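Local coordinates for protein Doc8: Type I dockerin repeat domain from family 9 glycoside hydrolase WP_009982745[Ruminococcus flavefaciens] (Ruminococcus flavefaciens FD-1, PDB 5M2S) that probably anchors a family 9 glycoside hydrolase to a cellulosome scaffold by binding a cohesin partner, as type I dockerins do, and holds two calcium ions, at residues Gly29-Asp34 and His63-Gln68; Gly73-Asn78 and Leu88-Tyr93; Val43-Ser48 and Asn80-Ala85. All coordinates share one frame; numbering follows the deposited sequence. Where two conformers were deposited one is given.

Contact 1 of 3, residues Gly29-Asp34 and His63-Gln68; sequences GDANCD and HHITAQ. With CA (calcium ion), chain G.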
loop_
_atom_site.group_PDB
_atom_site.type_symbol
_atom_site.label_atom_id
_atom_site.label_comp_id
_atom_site.label_asym_id
_atom_site.label_seq_id
_atom_site.Cartn_x
_atom_site.Cartn_y
_atom_site.Cartn_z
ATOM N N GLY B 29 0.523 -9.812 15.231
ATOM C CA GLY B 29 0.212 -8.776 14.228
ATOM C C GLY B 29 -1.271 -8.565 14.027
ATOM O O GLY B 29 -1.670 -7.577 13.429
ATOM N N ASP B 30 -2.103 -9.464 14.562
ATOM C CA ASP B 30 -3.538 -9.411 14.275
ATOM C C ASP B 30 -4.274 -8.488 15.244
ATOM O O ASP B 30 -5.119 -8.915 16.052
ATOM C CB ASP B 30 -4.160 -10.815 14.265
ATOM C CG ASP B 30 -5.576 -10.830 13.756
ATOM O OD1 ASP B 30 -6.017 -9.833 13.093
ATOM O OD2 ASP B 30 -6.265 -11.867 14.055
ATOM N N ALA B 31 -3.973 -7.198 15.091
ATOM C CA ALA B 31 -4.490 -6.133 15.941
ATOM C C ALA B 31 -5.988 -5.955 15.829
ATOM O O ALA B 31 -6.626 -5.491 16.792
ATOM C CB ALA B 31 -3.742 -4.844 15.653
ATOM N N ASN B 32 -6.568 -6.306 14.677
ATOM C CA ASN B 32 -8.033 -6.224 14.528
ATOM C C ASN B 32 -8.786 -7.566 14.729
ATOM O O ASN B 32 -10.005 -7.637 14.529
ATOM C CB ASN B 32 -8.413 -5.541 13.216
ATOM C CG ASN B 32 -8.080 -6.355 11.996
ATOM O OD1 ASN B 32 -7.796 -7.548 12.091
ATOM N ND2 ASN B 32 -8.068 -5.699 10.840
ATOM N N CYS B 33 -8.052 -8.594 15.138
ATOM C CA CYS B 33 -8.620 -9.904 15.485
ATOM C C CYS B 33 -9.533 -10.513 14.422
ATOM O O CYS B 33 -10.575 -11.129 14.755
ATOM C CB CYS B 33 -9.360 -9.816 16.810
ATOM S SG CYS B 33 -8.311 -9.319 18.188
ATOM N N ASP B 34 -9.113 -10.427 13.168
ATOM C CA ASP B 34 -9.856 -11.040 12.078
ATOM C C ASP B 34 -9.231 -12.337 11.568
ATOM O O ASP B 34 -9.750 -12.953 10.628
ATOM C CB ASP B 34 -10.096 -10.032 10.952
ATOM C CG ASP B 34 -8.866 -9.755 10.120
ATOM O OD1 ASP B 34 -7.760 -10.133 10.556
ATOM O OD2 ASP B 34 -9.040 -9.149 9.034
ATOM N N HIS B 63 -15.739 -0.396 15.784
ATOM C CA HIS B 63 -14.485 -1.040 15.360
ATOM C C HIS B 63 -13.262 -0.532 16.114
ATOM O O HIS B 63 -12.150 -0.534 15.567
ATOM C CB HIS B 63 -14.275 -0.825 13.870
ATOM C CG HIS B 63 -15.424 -1.286 13.039
ATOM N ND1 HIS B 63 -15.766 -2.617 12.925
ATOM C CD2 HIS B 63 -16.315 -0.596 12.290
ATOM C CE1 HIS B 63 -16.821 -2.728 12.137
ATOM N NE2 HIS B 63 -17.174 -1.516 11.742
ATOM N N HIS B 64 -13.439 -0.114 17.371
ATOM C CA HIS B 64 -12.292 0.222 18.197
ATOM C C HIS B 64 -11.426 -1.021 18.434
ATOM O O HIS B 64 -11.886 -2.158 18.354
ATOM C CB HIS B 64 -12.724 0.901 19.522
ATOM C CG HIS B 64 -13.354 -0.032 20.511
ATOM N ND1 HIS B 64 -12.617 -0.860 21.327
ATOM C CD2 HIS B 64 -14.653 -0.243 20.847
ATOM C CE1 HIS B 64 -13.428 -1.566 22.094
ATOM N NE2 HIS B 64 -14.668 -1.206 21.827
ATOM N N ILE B 65 -10.139 -0.797 18.690
ATOM C CA ILE B 65 -9.225 -1.902 18.985
ATOM C C ILE B 65 -9.638 -2.551 20.301
ATOM O O ILE B 65 -10.155 -1.881 21.200
ATOM C CB ILE B 65 -7.754 -1.414 19.010
ATOM C CG1 ILE B 65 -6.758 -2.570 18.806
ATOM C CG2 ILE B 65 -7.434 -0.678 20.296
ATOM C CD1 ILE B 65 -5.363 -2.061 18.536
ATOM N N THR B 66 -9.460 -3.862 20.384
ATOM C CA THR B 66 -9.829 -4.587 21.575
ATOM C C THR B 66 -8.598 -4.925 22.405
ATOM O O THR B 66 -7.459 -4.820 21.939
ATOM C CB THR B 66 -10.553 -5.882 21.225
ATOM O OG1 THR B 66 -9.653 -6.779 20.549
ATOM C CG2 THR B 66 -11.734 -5.609 20.330
ATOM N N ALA B 67 -8.827 -5.330 23.645
ATOM C CA ALA B 67 -7.701 -5.787 24.491
ATOM C C ALA B 67 -6.877 -6.889 23.836
ATOM O O ALA B 67 -5.630 -6.862 23.870
ATOM C CB ALA B 67 -8.209 -6.249 25.833
ATOM N N GLN B 68 -7.554 -7.869 23.245
ATOM C CA GLN B 68 -6.863 -8.964 22.581
ATOM C C GLN B 68 -6.073 -8.409 21.403
ATOM O O GLN B 68 -4.921 -8.824 21.153
ATOM C CB GLN B 68 -7.837 -10.041 22.101
ATOM C CG GLN B 68 -7.133 -11.228 21.458
ATOM C CD GLN B 68 -6.254 -11.969 22.455
ATOM O OE1 GLN B 68 -6.748 -12.488 23.453
ATOM N NE2 GLN B 68 -4.953 -12.004 22.213
HETATM CA CA CA G . -5.981 -8.716 11.116
HETATM O O HOH W 1 -9.035 -5.493 18.019
HETATM O O HOH W 2 -6.739 -7.663 9.114
#
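Ala31 and Ile65 form the buried, close-packed part of this contact: Ile65 CG1 lies 3.6 Å from the carbonyl oxygen Ala31 O, and its CD1 reaches the methyl CB of Ala31 at 4.3 Å. The extended Ile65 chain, with CG1 swung anti to the backbone N (chi1 -159°), carries that terminal methyl inward, where Ile44 and Ile45 of helix 39-50 also cover Ala31. The more open side is built round sulfur. Cys33 SG sits 3.7 Å from Thr66 OG1 and 4.0 Å from Gln68 CG, van der Waals distances without a hydrogen bond. The polar ends of these two residues turn to other partners, Thr66 OG1 capping Gly69 N and Gln68 NE2 binding Asn24 O. No direct hydrogen bond joins the segments; water 1 does so, donating to Ala31 O at 2.7 Å and accepting from Thr66 N. Within 29-34, Asp30 OD1, Asn32 OD1 and Asp34 OD1 bind calcium, with water 2, Ile36 and Asp41 completing the site. Asp34 N adds a bond to the syn lone pair of Asp30 OD1. The chemistry is consistent with a loop whose shape is set largely by calcium, meeting 63-68 through van der Waals contacts, of which Ala31-Ile65 is the apolar one, and a bridging water.

Contact 2 of 3, residues Gly73-Asn78 and Leu88-Tyr93; sequences GDVNEN and LAIQKY. With CA (calcium ion), chain F.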
loop_
_atom_site.group_PDB
_atom_site.type_symbol
_atom_site.label_atom_id
_atom_site.label_comp_id
_atom_site.label_asym_id
_atom_site.label_seq_id
_atom_site.Cartn_x
_atom_site.Cartn_y
_atom_site.Cartn_z
ATOM N N GLY B 73 -1.112 -7.036 18.654
ATOM C CA GLY B 73 -0.456 -5.990 17.925
ATOM C C GLY B 73 0.880 -5.539 18.457
ATOM O O GLY B 73 1.579 -4.784 17.778
ATOM N N ASP B 74 1.250 -6.015 19.639
ATOM C CA ASP B 74 2.489 -5.560 20.311
ATOM C C ASP B 74 3.654 -6.403 19.803
ATOM O O ASP B 74 4.206 -7.261 20.517
ATOM C CB ASP B 74 2.345 -5.630 21.832
ATOM C CG ASP B 74 3.534 -5.030 22.568
ATOM O OD1 ASP B 74 4.406 -4.415 21.898
ATOM O OD2 ASP B 74 3.584 -5.170 23.818
ATOM N N VAL B 75 3.985 -6.152 18.537
ATOM C CA VAL B 75 4.957 -6.959 17.794
ATOM C C VAL B 75 6.369 -6.323 17.840
ATOM O O VAL B 75 7.367 -7.014 17.626
ATOM C CB VAL B 75 4.503 -7.178 16.316
ATOM C CG1 VAL B 75 3.284 -8.085 16.288
ATOM C CG2 VAL B 75 4.225 -5.875 15.577
ATOM N N ASN B 76 6.421 -5.015 18.054
ATOM C CA ASN B 76 7.664 -4.285 18.192
ATOM C C ASN B 76 7.922 -4.077 19.671
ATOM O O ASN B 76 7.056 -3.569 20.380
ATOM C CB ASN B 76 7.580 -2.922 17.492
ATOM C CG ASN B 76 8.750 -2.015 17.841
ATOM O OD1 ASN B 76 8.690 -1.205 18.796
ATOM N ND2 ASN B 76 9.853 -2.166 17.097
ATOM N N GLU B 77 9.098 -4.466 20.124
ATOM C CA GLU B 77 9.486 -4.324 21.533
ATOM C C GLU B 77 8.396 -4.908 22.448
ATOM O O GLU B 77 7.991 -4.296 23.432
ATOM C CB GLU B 77 9.774 -2.844 21.866
ATOM C CG GLU B 77 10.980 -2.244 21.179
ATOM C CD GLU B 77 12.302 -2.784 21.705
ATOM O OE1 GLU B 77 12.282 -3.669 22.579
ATOM O OE2 GLU B 77 13.363 -2.274 21.274
ATOM N N ASN B 78 7.920 -6.113 22.097
ATOM C CA ASN B 78 6.862 -6.764 22.856
ATOM C C ASN B 78 7.041 -6.568 24.382
ATOM O O ASN B 78 8.114 -6.878 24.940
ATOM C CB ASN B 78 6.750 -8.251 22.512
ATOM C CG ASN B 78 5.652 -8.945 23.288
ATOM O OD1 ASN B 78 5.936 -9.763 24.187
ATOM N ND2 ASN B 78 4.411 -8.617 22.982
ATOM N N LEU B 88 4.521 0.122 12.083
ATOM C CA LEU B 88 5.644 0.042 11.140
ATOM C C LEU B 88 6.170 -1.355 11.013
ATOM O O LEU B 88 6.536 -1.774 9.908
ATOM C CB LEU B 88 6.781 0.969 11.563
ATOM C CG LEU B 88 6.428 2.459 11.589
ATOM C CD1 LEU B 88 7.564 3.302 12.152
ATOM C CD2 LEU B 88 6.101 2.913 10.198
ATOM N N ALA B 89 6.241 -2.097 12.130
ATOM C CA ALA B 89 6.706 -3.480 12.074
ATOM C C ALA B 89 5.795 -4.362 11.205
ATOM O O ALA B 89 6.269 -5.227 10.436
ATOM C CB ALA B 89 6.804 -4.059 13.482
ATOM N N ILE B 90 4.492 -4.163 11.334
ATOM C CA ILE B 90 3.533 -4.890 10.500
ATOM C C ILE B 90 3.804 -4.561 9.026
ATOM O O ILE B 90 3.841 -5.468 8.178
ATOM C CB ILE B 90 2.078 -4.585 10.931
ATOM C CG1 ILE B 90 1.830 -5.158 12.335
ATOM C CG2 ILE B 90 1.066 -5.115 9.913
ATOM C CD1 ILE B 90 0.522 -4.716 12.937
ATOM N N GLN B 91 3.990 -3.276 8.705
ATOM C CA GLN B 91 4.350 -2.885 7.336
ATOM C C GLN B 91 5.628 -3.569 6.860
ATOM O O GLN B 91 5.681 -4.054 5.730
ATOM C CB GLN B 91 4.495 -1.379 7.196
ATOM C CG GLN B 91 3.184 -0.652 7.322
ATOM C CD GLN B 91 3.400 0.843 7.274
ATOM O OE1 GLN B 91 3.505 1.499 8.326
ATOM N NE2 GLN B 91 3.545 1.385 6.077
ATOM N N LYS B 92 6.645 -3.634 7.717
ATOM C CA LYS B 92 7.901 -4.280 7.323
ATOM C C LYS B 92 7.682 -5.758 7.005
ATOM O O LYS B 92 8.209 -6.321 6.023
ATOM C CB LYS B 92 8.949 -4.129 8.414
ATOM C CG LYS B 92 9.494 -2.722 8.648
ATOM C CD LYS B 92 10.501 -2.759 9.786
ATOM C CE LYS B 92 11.011 -1.373 10.134
ATOM N NZ LYS B 92 12.189 -1.467 11.046
ATOM N N TYR B 93 6.929 -6.417 7.874
ATOM C CA TYR B 93 6.602 -7.833 7.678
ATOM C C TYR B 93 5.886 -8.060 6.346
ATOM O O TYR B 93 6.248 -8.947 5.536
ATOM C CB TYR B 93 5.733 -8.317 8.845
ATOM C CG TYR B 93 5.217 -9.679 8.607
ATOM C CD1 TYR B 93 6.083 -10.771 8.636
ATOM C CD2 TYR B 93 3.887 -9.892 8.294
ATOM C CE1 TYR B 93 5.624 -12.041 8.358
ATOM C CE2 TYR B 93 3.410 -11.167 8.025
ATOM C CZ TYR B 93 4.279 -12.227 8.058
ATOM O OH TYR B 93 3.781 -13.486 7.789
HETATM CA CA CA F . 5.082 -2.422 21.023
HETATM O O HOH W 3 6.450 -0.613 20.176
#
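Val75 holds CG1 anti to its carbonyl carbon (chi1 -69°), which leaves CG2 between the backbone N and that carbonyl carbon, facing helix 84-94. Ile90 has the same first rotation (chi1 -67°), which places its CG1 against that valine methyl, 4.1 Å from Val75 CG2, and the two branched side chains cross at about a right angle. The same valine methyl meets the methyl CB of Ala89 at 3.8 Å; one branch therefore serves two successive residues of the helix. Ala89 is also the point of nearest backbone approach, its CA lying 6.2 Å from Asn76 CA, and Asn76 CB reaches Ala89 CB at 4.2 Å. Every contact across the segments is thus carbon on carbon, with no hydrogen bond between them. Trp28 and Leu101 also pack on Val75, while Ile45 of helix 39-50 covers Ile90.

Asp74 and Asn76 supply calcium ligands from segment 73-78. Asp74 OD1 binds the ion at 2.3 Å and the backbone Asn76 O at 2.4 Å. The side chain of Asn76 acts in the second shell: its OD1 accepts a hydrogen bond from water 3, itself a calcium ligand. A further brace closes the loop, Asn78 ND2 donating to Asp74 O at 2.8 Å, with an N-H...O angle of 158° and the donor in the carbonyl plane. Asn80, Gly81 and Asp86 complete the metal site. A calcium loop leading into a helix, whose side chains pack back on the loop, is typical of the F-hand, the EF-hand-like motif of dockerins.

Contact 3 of 3, residues Val43-Ser48 and Asn80-Ala85; sequences VIIMQS and NGITNA. With CA (calcium ion), chain F.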
loop_
_atom_site.group_PDB
_atom_site.type_symbol
_atom_site.label_atom_id
_atom_site.label_comp_id
_atom_site.label_asym_id
_atom_site.label_seq_id
_atom_site.Cartn_x
_atom_site.Cartn_y
_atom_site.Cartn_z
ATOM N N VAL B 43 -3.492 -0.048 10.200
ATOM C CA VAL B 43 -4.503 0.994 10.308
ATOM C C VAL B 43 -5.105 1.056 11.722
ATOM O O VAL B 43 -5.190 2.132 12.323
ATOM C CB VAL B 43 -5.638 0.776 9.272
ATOM C CG1 VAL B 43 -6.790 1.731 9.513
ATOM C CG2 VAL B 43 -5.102 0.936 7.842
ATOM N N ILE B 44 -5.569 -0.070 12.250
ATOM C CA ILE B 44 -6.244 0.001 13.542
ATOM C C ILE B 44 -5.311 0.511 14.674
ATOM O O ILE B 44 -5.748 1.254 15.567
ATOM C CB ILE B 44 -6.988 -1.296 13.902
ATOM C CG1 ILE B 44 -8.056 -0.996 14.957
ATOM C CG2 ILE B 44 -6.051 -2.407 14.346
ATOM C CD1 ILE B 44 -8.922 -2.208 15.204
ATOM N N ILE B 45 -4.048 0.116 14.635
ATOM C CA ILE B 45 -3.089 0.627 15.573
ATOM C C ILE B 45 -2.971 2.154 15.430
ATOM O O ILE B 45 -3.030 2.878 16.421
ATOM C CB ILE B 45 -1.709 -0.065 15.379
ATOM C CG1 ILE B 45 -1.746 -1.523 15.898
ATOM C CG2 ILE B 45 -0.578 0.704 16.100
ATOM C CD1 ILE B 45 -0.546 -2.360 15.449
ATOM N N MET B 46 -2.837 2.654 14.193
ATOM C CA MET B 46 -2.683 4.099 14.002
ATOM C C MET B 46 -3.926 4.842 14.460
ATOM O O MET B 46 -3.825 5.915 15.047
ATOM C CB MET B 46 -2.386 4.459 12.552
ATOM C CG MET B 46 -1.053 3.964 12.050
ATOM S SD MET B 46 0.351 4.392 13.101
ATOM C CE MET B 46 0.208 6.196 13.062
ATOM N N GLN B 47 -5.093 4.258 14.226
ATOM C CA GLN B 47 -6.337 4.897 14.629
ATOM C C GLN B 47 -6.458 4.947 16.133
ATOM O O GLN B 47 -6.863 5.996 16.694
ATOM C CB GLN B 47 -7.521 4.153 14.039
ATOM C CG GLN B 47 -7.628 4.277 12.535
ATOM C CD GLN B 47 -8.839 3.547 12.026
ATOM O OE1 GLN B 47 -9.127 2.457 12.486
ATOM N NE2 GLN B 47 -9.562 4.155 11.087
ATOM N N SER B 48 -6.091 3.853 16.800
ATOM C CA SER B 48 -6.141 3.831 18.267
ATOM C C SER B 48 -5.252 4.911 18.863
ATOM O O SER B 48 -5.632 5.556 19.851
ATOM C CB SER B 48 -5.739 2.471 18.829
ATOM O OG SER B 48 -5.676 2.507 20.253
ATOM N N ASN B 80 6.139 -3.405 25.644
ATOM C CA ASN B 80 5.933 -1.973 25.802
ATOM C C ASN B 80 4.549 -1.486 25.328
ATOM O O ASN B 80 4.270 -0.271 25.350
ATOM C CB ASN B 80 7.039 -1.149 25.125
ATOM C CG ASN B 80 6.841 -1.039 23.634
ATOM O OD1 ASN B 80 6.205 -1.887 23.062
ATOM N ND2 ASN B 80 7.390 -0.003 23.009
ATOM N N GLY B 81 3.687 -2.410 24.917
ATOM C CA GLY B 81 2.347 -2.011 24.465
ATOM C C GLY B 81 2.359 -1.439 23.079
ATOM O O GLY B 81 3.300 -1.684 22.309
ATOM N N ILE B 82 1.298 -0.708 22.743
ATOM C CA ILE B 82 1.080 -0.285 21.376
ATOM C C ILE B 82 1.643 1.098 21.134
ATOM O O ILE B 82 1.279 2.086 21.822
ATOM C CB ILE B 82 -0.406 -0.355 21.004
ATOM C CG1 ILE B 82 -0.909 -1.804 21.069
ATOM C CG2 ILE B 82 -0.629 0.258 19.624
ATOM C CD1 ILE B 82 -0.285 -2.758 20.055
ATOM N N THR B 83 2.570 1.171 20.180
ATOM C CA THR B 83 3.099 2.445 19.723
ATOM C C THR B 83 3.134 2.461 18.196
ATOM O O THR B 83 2.869 1.446 17.558
ATOM C CB THR B 83 4.529 2.714 20.234
ATOM O OG1 THR B 83 5.491 1.926 19.513
ATOM C CG2 THR B 83 4.649 2.434 21.706
ATOM N N ASN B 84 3.515 3.608 17.626
ATOM C CA ASN B 84 3.622 3.733 16.163
ATOM C C ASN B 84 4.508 2.636 15.565
ATOM O O ASN B 84 4.240 2.119 14.472
ATOM C CB ASN B 84 4.181 5.105 15.756
ATOM C CG ASN B 84 3.173 6.235 15.887
ATOM O OD1 ASN B 84 1.950 6.021 15.936
ATOM N ND2 ASN B 84 3.683 7.476 15.931
ATOM N N ALA B 85 5.575 2.275 16.280
ATOM C CA ALA B 85 6.518 1.289 15.790
ATOM C C ALA B 85 5.917 -0.085 15.593
ATOM O O ALA B 85 6.430 -0.879 14.797
ATOM C CB ALA B 85 7.714 1.204 16.725
HETATM CA CA CA F . 5.082 -2.422 21.023
HETATM O O HOH W 3 6.450 -0.613 20.176
#
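The second of the chain's two calcium loops, where it runs into helix 84-94, supplies one side of this contact; helix 39-50 supplies the other. Ile45 and Ile82 carry it, meeting through their CG2 methyls at 3.6 Å, the side chains crossing at about a right angle. With CG1 anti to the carbonyl carbon (chi1 -63°), Ile82 has CG2 anti to its backbone N, where it meets Ile45 CG2. Ile45 CG2 also lies 3.8 Å from the carbonyl oxygen Thr83 O. Nearer the surface, Met46 folds back at chi2 and chi3 and brings its methyl CE to 3.4 Å from Asn84 OD1, a tentative contact, since it holds for one of two modelled conformers of Asn84; no hydrogen bond crosses between the segments. On the loop's metal side, Gly81 O binds calcium at 2.3 Å, and Thr83 OG1 holds the calcium-bound water 3 at 2.8 Å. That hydroxyl also caps the helix start through a weak bond from Ala85 N, with an angle of 134°, so one side chain links metal shell and helix end. Around these residues, Asp86 and Ala87 extend the cover on Ile45, and Ala87 also touches Met46, so that helix 39-50 lies against the start of helix 84-94.

In the fold
From the N terminus, the chain passes through the first calcium loop at 29-34, runs along helix 39-50, and returns at 63-68, where contact 1 closes a loop of 28 intervening residues. Contact 3 starts inside that loop, at 43-48, but ends beyond it, at 80-85, so contacts 1 and 3 cross. Contact 2 opens at 73-78, after contact 1 has closed, and ends at 88-93; it too alternates with contact 3. Contacts 2 and 3 share one calcium ion and water 3, whereas contact 1 holds the other metal. Ile65 against Ile44 joins contacts 1 and 3. Gly29 against Val75 brings the two calcium loops together, and Gly29 O on Ile90 CD1 ties the first to helix 84-94.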